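Local coordinates for glucose import ATP-binding protein GlcV (PDB 1OXX) that powers glucose uptake as the ATP-hydrolysing subunit of an archaeal ABC transporter, coupling ATP turnover to sugar import across the cell membrane, at residues A[158-169]-A[190-199]; A[264-275]-A[344-352]. The protein carries 1 engineered substitution. All blocks are in the same frame, centred on the assembly; numbering follows the deposited sequence. Where two conformers were deposited one is given.

Contact 1 and contact 2 belong to different parts of one chain and follow one another in sequence, the first closing before the second opens. Contact 1 lies deep in the ABC-ATPase domain, its centre about 12 Å from the centre of the chain, and holds E166, inferred to bind ATP; D165 and S169 lie beside the inferred ATP-binding residues T45 and Q89. Contact 2, about 26 Å from the chain centre, closes an edge of a sheet in the C-terminal part, away from those sites. The two do not touch: their centres are about 37 Å apart and their nearest atoms about 17 Å. One pairs parallel strands, the other antiparallel.

Contact 1: residues A[158-169]-A[190-199]; sequences DPSLLLLDEPFS and LGVTLLVVSH
The carboxylate of E166 meets the edge of the H199 ring, crossing at about a right angle, planes 26° apart. H199 ND1 donates to the syn lone pair of E166 OE2 at 2.6 Å, and H199 N reaches E166 OE2 at 3.0 Å. Chi1 of 71° sets CG between the backbone N and carbonyl carbon, bringing ND1 and N of H199 to one oxygen. S169 OG donates a hydrogen bond to E166 OE1 at 2.5 Å, restricting carboxylate rotation.

Between the backbones runs a parallel ladder, from T193 N on S160 O to E166 N on V197 O, the last at 177°. This is the Walker B strand, 161-165, joined to strand 193-198 by a beta-alpha-beta crossover through helix 176-190; H199 probably corresponds to the switch histidine of ABC ATPases.

Apolar branches fill both faces, leucine and valine suiting a buried strand pair flanked by helices. L164 CB packs on V196 CG2 at 4.0 Å, where L164 touches V183. Across the sheet, L163 CD2 lies 3.9 Å from L195 CB, beneath helix 41-52. D165, on that face, rests OD1 against V197 CG2 at 3.5 Å and bonds T45 of the P-loop through OD2.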
loop_
_atom_site.group_PDB
_atom_site.type_symbol
_atom_site.label_atom_id
_atom_site.label_comp_id
_atom_site.label_asym_id
_atom_site.label_seq_id
_atom_site.Cartn_x
_atom_site.Cartn_y
_atom_site.Cartn_z
ATOM N N ASP A 158 16.129 18.255 7.623
ATOM C CA ASP A 158 15.108 18.930 6.815
ATOM C C ASP A 158 15.085 18.528 5.334
ATOM O O ASP A 158 15.486 19.239 4.423
ATOM C CB ASP A 158 15.199 20.443 6.912
ATOM C CG ASP A 158 13.845 21.101 6.698
ATOM O OD1 ASP A 158 12.890 20.727 7.430
ATOM O OD2 ASP A 158 13.632 21.969 5.821
ATOM N N PRO A 159 14.543 17.374 5.109
ATOM C CA PRO A 159 14.433 16.844 3.758
ATOM C C PRO A 159 13.314 17.465 2.940
ATOM O O PRO A 159 12.420 18.120 3.473
ATOM C CB PRO A 159 14.077 15.384 4.002
ATOM C CG PRO A 159 13.487 15.311 5.324
ATOM C CD PRO A 159 13.922 16.503 6.110
ATOM N N SER A 160 13.384 17.242 1.637
ATOM C CA SER A 160 12.347 17.640 0.696
ATOM C C SER A 160 11.456 16.462 0.326
ATOM O O SER A 160 10.361 16.663 -0.157
ATOM C CB SER A 160 12.987 18.168 -0.585
ATOM O OG SER A 160 13.666 19.398 -0.358
ATOM N N LEU A 161 11.939 15.252 0.587
ATOM C CA LEU A 161 11.277 14.012 0.220
ATOM C C LEU A 161 11.375 13.036 1.381
ATOM O O LEU A 161 12.451 12.812 1.928
ATOM C CB LEU A 161 11.969 13.420 -1.002
ATOM C CG LEU A 161 11.545 12.032 -1.472
ATOM C CD1 LEU A 161 10.056 12.021 -1.862
ATOM C CD2 LEU A 161 12.431 11.574 -2.638
ATOM N N LEU A 162 10.239 12.482 1.771
ATOM C CA LEU A 162 10.193 11.478 2.816
ATOM C C LEU A 162 9.821 10.153 2.156
ATOM O O LEU A 162 8.796 10.064 1.501
ATOM C CB LEU A 162 9.152 11.846 3.862
ATOM C CG LEU A 162 9.030 10.897 5.061
ATOM C CD1 LEU A 162 10.355 10.789 5.819
ATOM C CD2 LEU A 162 7.902 11.377 5.989
ATOM N N LEU A 163 10.663 9.149 2.347
ATOM C CA LEU A 163 10.496 7.828 1.743
ATOM C C LEU A 163 10.184 6.817 2.843
ATOM O O LEU A 163 10.947 6.686 3.788
ATOM C CB LEU A 163 11.774 7.396 1.047
ATOM C CG LEU A 163 12.318 8.306 -0.039
ATOM C CD1 LEU A 163 13.632 7.784 -0.665
ATOM C CD2 LEU A 163 11.270 8.462 -1.134
ATOM N N LEU A 164 9.088 6.090 2.682
ATOM C CA LEU A 164 8.620 5.116 3.662
ATOM C C LEU A 164 8.475 3.760 2.984
ATOM O O LEU A 164 7.781 3.624 1.987
ATOM C CB LEU A 164 7.270 5.537 4.222
ATOM C CG LEU A 164 7.160 6.936 4.829
ATOM C CD1 LEU A 164 5.700 7.250 5.163
ATOM C CD2 LEU A 164 8.048 7.099 6.054
ATOM N N ASP A 165 9.157 2.767 3.526
ATOM C CA ASP A 165 9.085 1.404 3.025
ATOM C C ASP A 165 8.626 0.526 4.186
ATOM O O ASP A 165 9.386 0.297 5.131
ATOM C CB ASP A 165 10.454 0.949 2.524
ATOM C CG ASP A 165 10.419 -0.415 1.849
ATOM O OD1 ASP A 165 9.464 -1.190 2.079
ATOM O OD2 ASP A 165 11.325 -0.781 1.065
ATOM N N GLU A 166 7.379 0.050 4.123
ATOM C CA GLU A 166 6.809 -0.777 5.190
ATOM C C GLU A 166 7.024 -0.116 6.534
ATOM O O GLU A 166 7.470 -0.755 7.488
ATOM C CB GLU A 166 7.472 -2.157 5.221
ATOM C CG GLU A 166 7.161 -3.037 4.039
ATOM C CD GLU A 166 5.763 -3.618 4.093
ATOM O OE1 GLU A 166 5.251 -3.826 5.214
ATOM O OE2 GLU A 166 5.184 -3.869 3.017
ATOM N N PRO A 167 6.691 1.162 6.632
ATOM C CA PRO A 167 7.066 1.964 7.801
ATOM C C PRO A 167 6.364 1.625 9.108
ATOM O O PRO A 167 6.855 2.075 10.156
ATOM C CB PRO A 167 6.638 3.365 7.395
ATOM C CG PRO A 167 5.502 3.120 6.501
ATOM C CD PRO A 167 5.955 1.966 5.644
ATOM N N PHE A 168 5.252 0.891 9.062
ATOM C CA PHE A 168 4.467 0.639 10.275
ATOM C C PHE A 168 4.431 -0.822 10.635
ATOM O O PHE A 168 3.732 -1.232 11.563
ATOM C CB PHE A 168 3.039 1.143 10.070
ATOM C CG PHE A 168 2.977 2.511 9.499
ATOM C CD1 PHE A 168 2.368 2.740 8.288
ATOM C CD2 PHE A 168 3.572 3.577 10.165
ATOM C CE1 PHE A 168 2.339 4.005 7.749
ATOM C CE2 PHE A 168 3.538 4.818 9.640
ATOM C CZ PHE A 168 2.910 5.042 8.432
ATOM N N SER A 169 5.198 -1.613 9.906
ATOM C CA SER A 169 5.130 -3.056 10.064
ATOM C C SER A 169 5.788 -3.590 11.331
ATOM O O SER A 169 5.608 -4.751 11.658
ATOM C CB SER A 169 5.677 -3.738 8.810
ATOM O OG SER A 169 4.964 -3.280 7.663
ATOM N N LEU A 190 5.335 19.900 7.017
ATOM C CA LEU A 190 6.556 20.172 6.269
ATOM C C LEU A 190 6.347 20.396 4.770
ATOM O O LEU A 190 7.179 21.053 4.139
ATOM C CB LEU A 190 7.529 19.004 6.454
ATOM C CG LEU A 190 8.035 18.767 7.878
ATOM C CD1 LEU A 190 8.962 17.575 7.941
ATOM C CD2 LEU A 190 8.798 19.977 8.399
ATOM N N GLY A 191 5.271 19.843 4.212
ATOM C CA GLY A 191 4.984 19.966 2.794
ATOM C C GLY A 191 5.899 19.138 1.915
ATOM O O GLY A 191 5.971 19.370 0.711
ATOM N N VAL A 192 6.589 18.168 2.511
ATOM C CA VAL A 192 7.507 17.324 1.749
ATOM C C VAL A 192 6.749 16.436 0.760
ATOM O O VAL A 192 5.631 16.028 1.004
ATOM C CB VAL A 192 8.324 16.375 2.660
ATOM C CG1 VAL A 192 9.318 17.151 3.518
ATOM C CG2 VAL A 192 7.421 15.541 3.517
ATOM N N THR A 193 7.388 16.135 -0.353
ATOM C CA THR A 193 6.904 15.089 -1.220
ATOM C C THR A 193 7.043 13.807 -0.404
ATOM O O THR A 193 7.986 13.637 0.386
ATOM C CB THR A 193 7.752 15.050 -2.474
ATOM O OG1 THR A 193 7.658 16.312 -3.158
ATOM C CG2 THR A 193 7.243 13.987 -3.485
ATOM N N LEU A 194 6.124 12.873 -0.607
ATOM C CA LEU A 194 6.140 11.659 0.183
ATOM C C LEU A 194 5.892 10.469 -0.724
ATOM O O LEU A 194 4.980 10.502 -1.557
ATOM C CB LEU A 194 5.058 11.728 1.253
ATOM C CG LEU A 194 4.976 10.504 2.159
ATOM C CD1 LEU A 194 4.346 10.834 3.489
ATOM C CD2 LEU A 194 4.216 9.398 1.457
ATOM N N LEU A 195 6.680 9.412 -0.561
ATOM C CA LEU A 195 6.493 8.188 -1.314
ATOM C C LEU A 195 6.447 7.060 -0.291
ATOM O O LEU A 195 7.378 6.895 0.510
ATOM C CB LEU A 195 7.629 7.930 -2.299
ATOM C CG LEU A 195 7.613 6.601 -3.067
ATOM C CD1 LEU A 195 6.425 6.499 -3.989
ATOM C CD2 LEU A 195 8.910 6.406 -3.855
ATOM N N VAL A 196 5.379 6.280 -0.336
ATOM C CA VAL A 196 5.225 5.150 0.577
ATOM C C VAL A 196 5.009 3.901 -0.248
ATOM O O VAL A 196 4.216 3.903 -1.192
ATOM C CB VAL A 196 4.068 5.363 1.562
ATOM C CG1 VAL A 196 2.772 5.593 0.825
ATOM C CG2 VAL A 196 3.921 4.157 2.516
ATOM N N VAL A 197 5.743 2.846 0.078
ATOM C CA VAL A 197 5.523 1.557 -0.556
ATOM C C VAL A 197 5.136 0.576 0.535
ATOM O O VAL A 197 5.694 0.596 1.638
ATOM C CB VAL A 197 6.728 1.044 -1.373
ATOM C CG1 VAL A 197 7.232 2.118 -2.316
ATOM C CG2 VAL A 197 7.834 0.564 -0.465
ATOM N N SER A 198 4.171 -0.299 0.241
ATOM C CA SER A 198 3.678 -1.232 1.234
ATOM C C SER A 198 2.904 -2.361 0.578
ATOM O O SER A 198 2.470 -2.223 -0.565
ATOM C CB SER A 198 2.735 -0.520 2.218
ATOM O OG SER A 198 2.300 -1.363 3.267
ATOM N N HIS A 199 2.803 -3.455 1.321
ATOM C CA HIS A 199 2.004 -4.622 0.963
ATOM C C HIS A 199 0.576 -4.416 1.464
ATOM O O HIS A 199 -0.372 -5.066 0.976
ATOM C CB HIS A 199 2.586 -5.870 1.638
ATOM C CG HIS A 199 2.377 -5.898 3.119
ATOM N ND1 HIS A 199 3.030 -5.040 3.978
ATOM C CD2 HIS A 199 1.565 -6.658 3.891
ATOM C CE1 HIS A 199 2.636 -5.277 5.217
ATOM N NE2 HIS A 199 1.749 -6.257 5.192
#

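Contact 2: residues A[264-275]-A[344-352]; sequences PVSVSSDRAIIG and KDKIKVFEK
V349 overlaps the branched ends of three neighbours with its two methyls. V267 reaches it tip to tip, CG1 to V349 CG2 at 3.8 Å; V265 does likewise, its CG2 lying 3.9 Å from V349 CB. From the paired strand 271-275, I274 slants across, CD1 on V349 CG2 at 3.9 Å. A chi1 of 68° turns CG2 of V349 anti to the backbone N, where it fits between V267, A272 and I274. Farther along, I347 sets CG2 against V265 and brings CD1 to P264 CD at 3.9 Å. Compact beta-branched residues suit this layer, which V256 of strand 255-258 extends.

The backbones pair antiparallel. I273 and F350 form a hydrogen-bonded pair, as do G275 and K348, making 348-351 an edge strand of an antiparallel sheet in the C-terminal region, whose family is grouped with the OB folds. Beside K348 CB and the F350 ring, G275 has no side chain to crowd them.

At the far end R271 O accepts two hydrogen bonds: from S269 OG at 2.7 Å, and from K352 N at 3.2 Å, 42° above the carbonyl plane. S269 OG also lies 3.4 Å from E351 CB. With an alanine in place of S269, R271 O would probably keep only K352 N of the two donors, and a small gap would probably open beside E351 CB.

Waters bridge the two segments at their margin, one linking S268 N to E351 OE1 and another P264 O to K344 NZ. R271 and K352 are like charges, but both form salt bridges with E248, which would probably offset their repulsion. These contacts imply that apolar packing carries the middle of this edge, while water-bridged and charged groups carry its margin.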
loop_
_atom_site.group_PDB
_atom_site.type_symbol
_atom_site.label_atom_id
_atom_site.label_comp_id
_atom_site.label_asym_id
_atom_site.label_seq_id
_atom_site.Cartn_x
_atom_site.Cartn_y
_atom_site.Cartn_z
ATOM N N PRO A 264 -25.682 -10.148 -13.785
ATOM C CA PRO A 264 -26.192 -9.428 -14.965
ATOM C C PRO A 264 -25.196 -8.499 -15.635
ATOM O O PRO A 264 -25.382 -7.277 -15.744
ATOM C CB PRO A 264 -27.375 -8.645 -14.392
ATOM C CG PRO A 264 -27.015 -8.414 -13.010
ATOM C CD PRO A 264 -26.218 -9.598 -12.531
ATOM N N VAL A 265 -24.116 -9.104 -16.109
ATOM C CA VAL A 265 -23.046 -8.395 -16.799
ATOM C C VAL A 265 -22.546 -9.289 -17.915
ATOM O O VAL A 265 -22.862 -10.459 -17.961
ATOM C CB VAL A 265 -21.876 -8.026 -15.848
ATOM C CG1 VAL A 265 -22.334 -7.001 -14.814
ATOM C CG2 VAL A 265 -21.294 -9.269 -15.186
ATOM N N SER A 266 -21.765 -8.722 -18.824
ATOM C CA SER A 266 -21.223 -9.493 -19.929
ATOM C C SER A 266 -19.871 -8.930 -20.373
ATOM O O SER A 266 -19.496 -7.820 -20.027
ATOM C CB SER A 266 -22.217 -9.470 -21.097
ATOM O OG SER A 266 -21.803 -10.306 -22.167
ATOM N N VAL A 267 -19.133 -9.760 -21.096
ATOM C CA VAL A 267 -17.893 -9.381 -21.753
ATOM C C VAL A 267 -17.909 -10.152 -23.072
ATOM O O VAL A 267 -18.736 -11.044 -23.263
ATOM C CB VAL A 267 -16.628 -9.734 -20.941
ATOM C CG1 VAL A 267 -16.458 -8.798 -19.758
ATOM C CG2 VAL A 267 -16.667 -11.175 -20.496
ATOM N N SER A 268 -16.974 -9.815 -23.955
ATOM C CA SER A 268 -16.912 -10.374 -25.300
ATOM C C SER A 268 -16.382 -11.808 -25.393
ATOM O O SER A 268 -16.576 -12.484 -26.410
ATOM C CB SER A 268 -16.036 -9.457 -26.151
ATOM O OG SER A 268 -16.659 -8.199 -26.340
ATOM N N SER A 269 -15.726 -12.273 -24.339
ATOM C CA SER A 269 -15.128 -13.604 -24.313
ATOM C C SER A 269 -16.109 -14.718 -23.915
ATOM O O SER A 269 -17.228 -14.453 -23.482
ATOM C CB SER A 269 -13.929 -13.596 -23.362
ATOM O OG SER A 269 -14.301 -13.136 -22.072
ATOM N N ASP A 270 -15.659 -15.967 -24.024
ATOM C CA ASP A 270 -16.487 -17.130 -23.737
ATOM C C ASP A 270 -16.790 -17.246 -22.251
ATOM O O ASP A 270 -17.892 -17.626 -21.847
ATOM C CB ASP A 270 -15.765 -18.392 -24.209
ATOM C CG ASP A 270 -15.906 -18.616 -25.703
ATOM O OD1 ASP A 270 -16.796 -17.989 -26.323
ATOM O OD2 ASP A 270 -15.178 -19.404 -26.339
ATOM N N ARG A 271 -15.791 -16.930 -21.445
ATOM C CA ARG A 271 -15.936 -16.992 -19.999
ATOM C C ARG A 271 -15.494 -15.669 -19.407
ATOM O O ARG A 271 -14.846 -14.861 -20.072
ATOM C CB ARG A 271 -15.108 -18.143 -19.445
ATOM C CG ARG A 271 -15.529 -19.489 -20.027
ATOM C CD ARG A 271 -14.795 -20.664 -19.422
ATOM N NE ARG A 271 -15.085 -20.843 -18.006
ATOM C CZ ARG A 271 -16.188 -21.398 -17.539
ATOM N NH1 ARG A 271 -17.128 -21.817 -18.378
ATOM N NH2 ARG A 271 -16.352 -21.538 -16.232
ATOM N N ALA A 272 -15.847 -15.450 -18.149
ATOM C CA ALA A 272 -15.543 -14.189 -17.483
ATOM C C ALA A 272 -15.128 -14.396 -16.052
ATOM O O ALA A 272 -15.515 -15.366 -15.418
ATOM C CB ALA A 272 -16.753 -13.278 -17.508
ATOM N N ILE A 273 -14.348 -13.439 -15.551
ATOM C CA ILE A 273 -13.999 -13.388 -14.152
ATOM C C ILE A 273 -14.869 -12.312 -13.521
ATOM O O ILE A 273 -14.942 -11.190 -14.024
ATOM C CB ILE A 273 -12.533 -13.044 -13.978
ATOM C CG1 ILE A 273 -11.664 -14.133 -14.614
ATOM C CG2 ILE A 273 -12.206 -12.862 -12.502
ATOM C CD1 ILE A 273 -10.199 -13.776 -14.700
ATOM N N ILE A 274 -15.556 -12.675 -12.453
ATOM C CA ILE A 274 -16.373 -11.745 -11.705
ATOM C C ILE A 274 -15.605 -11.377 -10.441
ATOM O O ILE A 274 -15.067 -12.248 -9.768
ATOM C CB ILE A 274 -17.716 -12.424 -11.315
ATOM C CG1 ILE A 274 -18.590 -12.677 -12.541
ATOM C CG2 ILE A 274 -18.472 -11.600 -10.276
ATOM C CD1 ILE A 274 -19.197 -11.434 -13.092
ATOM N N GLY A 275 -15.587 -10.083 -10.130
ATOM C CA GLY A 275 -15.052 -9.577 -8.886
ATOM C C GLY A 275 -16.165 -8.924 -8.100
ATOM O O GLY A 275 -16.853 -8.034 -8.607
ATOM N N LYS A 344 -25.426 -4.117 -7.597
ATOM C CA LYS A 344 -25.269 -4.209 -9.047
ATOM C C LYS A 344 -24.146 -3.366 -9.628
ATOM O O LYS A 344 -23.380 -3.843 -10.476
ATOM C CB LYS A 344 -26.576 -3.844 -9.721
ATOM C CG LYS A 344 -26.531 -3.931 -11.240
ATOM C CD LYS A 344 -27.886 -3.502 -11.811
ATOM C CE LYS A 344 -27.884 -3.448 -13.336
ATOM N NZ LYS A 344 -28.087 -4.787 -13.951
ATOM N N ASP A 345 -24.046 -2.122 -9.176
ATOM C CA ASP A 345 -23.050 -1.216 -9.721
ATOM C C ASP A 345 -21.652 -1.521 -9.239
ATOM O O ASP A 345 -20.691 -0.902 -9.719
ATOM C CB ASP A 345 -23.402 0.251 -9.454
ATOM C CG ASP A 345 -23.347 0.625 -7.994
ATOM O OD1 ASP A 345 -23.116 -0.259 -7.143
ATOM O OD2 ASP A 345 -23.523 1.803 -7.601
ATOM N N LYS A 346 -21.517 -2.497 -8.340
ATOM C CA LYS A 346 -20.197 -2.848 -7.823
ATOM C C LYS A 346 -19.692 -4.174 -8.386
ATOM O O LYS A 346 -18.603 -4.616 -8.026
ATOM C CB LYS A 346 -20.188 -2.896 -6.298
ATOM C CG LYS A 346 -20.584 -1.615 -5.624
ATOM C CD LYS A 346 -19.500 -0.577 -5.767
ATOM C CE LYS A 346 -19.907 0.720 -5.079
ATOM N NZ LYS A 346 -18.841 1.727 -5.162
ATOM N N ILE A 347 -20.435 -4.802 -9.281
ATOM C CA ILE A 347 -19.932 -6.003 -9.912
ATOM C C ILE A 347 -18.823 -5.631 -10.883
ATOM O O ILE A 347 -19.004 -4.765 -11.749
ATOM C CB ILE A 347 -21.041 -6.725 -10.702
ATOM C CG1 ILE A 347 -22.236 -7.122 -9.822
ATOM C CG2 ILE A 347 -20.453 -7.905 -11.461
ATOM C CD1 ILE A 347 -23.492 -7.485 -10.610
ATOM N N LYS A 348 -17.661 -6.242 -10.720
ATOM C CA LYS A 348 -16.553 -6.052 -11.640
ATOM C C LYS A 348 -16.480 -7.273 -12.528
ATOM O O LYS A 348 -16.711 -8.400 -12.076
ATOM C CB LYS A 348 -15.255 -5.857 -10.891
ATOM C CG LYS A 348 -15.271 -4.616 -10.012
ATOM C CD LYS A 348 -14.442 -4.816 -8.785
ATOM C CE LYS A 348 -14.427 -3.599 -7.843
ATOM N NZ LYS A 348 -15.723 -3.181 -7.252
ATOM N N VAL A 349 -16.210 -7.058 -13.803
ATOM C CA VAL A 349 -16.139 -8.179 -14.727
ATOM C C VAL A 349 -14.975 -7.992 -15.674
ATOM O O VAL A 349 -14.683 -6.870 -16.102
ATOM C CB VAL A 349 -17.489 -8.391 -15.475
ATOM C CG1 VAL A 349 -17.787 -7.248 -16.418
ATOM C CG2 VAL A 349 -17.500 -9.727 -16.221
ATOM N N PHE A 350 -14.281 -9.096 -15.925
ATOM C CA PHE A 350 -13.112 -9.130 -16.807
ATOM C C PHE A 350 -13.174 -10.327 -17.731
ATOM O O PHE A 350 -13.753 -11.365 -17.390
ATOM C CB PHE A 350 -11.824 -9.221 -15.989
ATOM C CG PHE A 350 -11.729 -8.192 -14.896
ATOM C CD1 PHE A 350 -12.160 -8.486 -13.609
ATOM C CD2 PHE A 350 -11.241 -6.930 -15.169
ATOM C CE1 PHE A 350 -12.098 -7.546 -12.627
ATOM C CE2 PHE A 350 -11.173 -5.990 -14.184
ATOM C CZ PHE A 350 -11.594 -6.300 -12.910
ATOM N N GLU A 351 -12.583 -10.188 -18.909
ATOM C CA GLU A 351 -12.527 -11.309 -19.834
ATOM C C GLU A 351 -11.589 -12.346 -19.250
ATOM O O GLU A 351 -10.567 -12.006 -18.668
ATOM C CB GLU A 351 -11.992 -10.869 -21.201
ATOM C CG GLU A 351 -12.922 -9.935 -21.948
ATOM C CD GLU A 351 -12.396 -9.560 -23.318
ATOM O OE1 GLU A 351 -12.784 -8.488 -23.828
ATOM O OE2 GLU A 351 -11.601 -10.340 -23.881
ATOM N N LYS A 352 -11.936 -13.615 -19.391
ATOM C CA LYS A 352 -11.016 -14.666 -19.010
ATOM C C LYS A 352 -10.218 -15.001 -20.267
ATOM O O LYS A 352 -10.802 -15.411 -21.273
ATOM C CB LYS A 352 -11.765 -15.890 -18.491
ATOM C CG LYS A 352 -10.913 -17.151 -18.398
ATOM C CD LYS A 352 -10.113 -17.207 -17.114
ATOM C CE LYS A 352 -9.334 -18.512 -17.020
ATOM N NZ LYS A 352 -10.176 -19.699 -17.360
HETATM O O HOH W 1 -25.425 -5.323 -14.142
HETATM O O HOH W 2 -15.330 -7.549 -23.371
HETATM O O HOH W 3 -12.868 -16.834 -22.337
#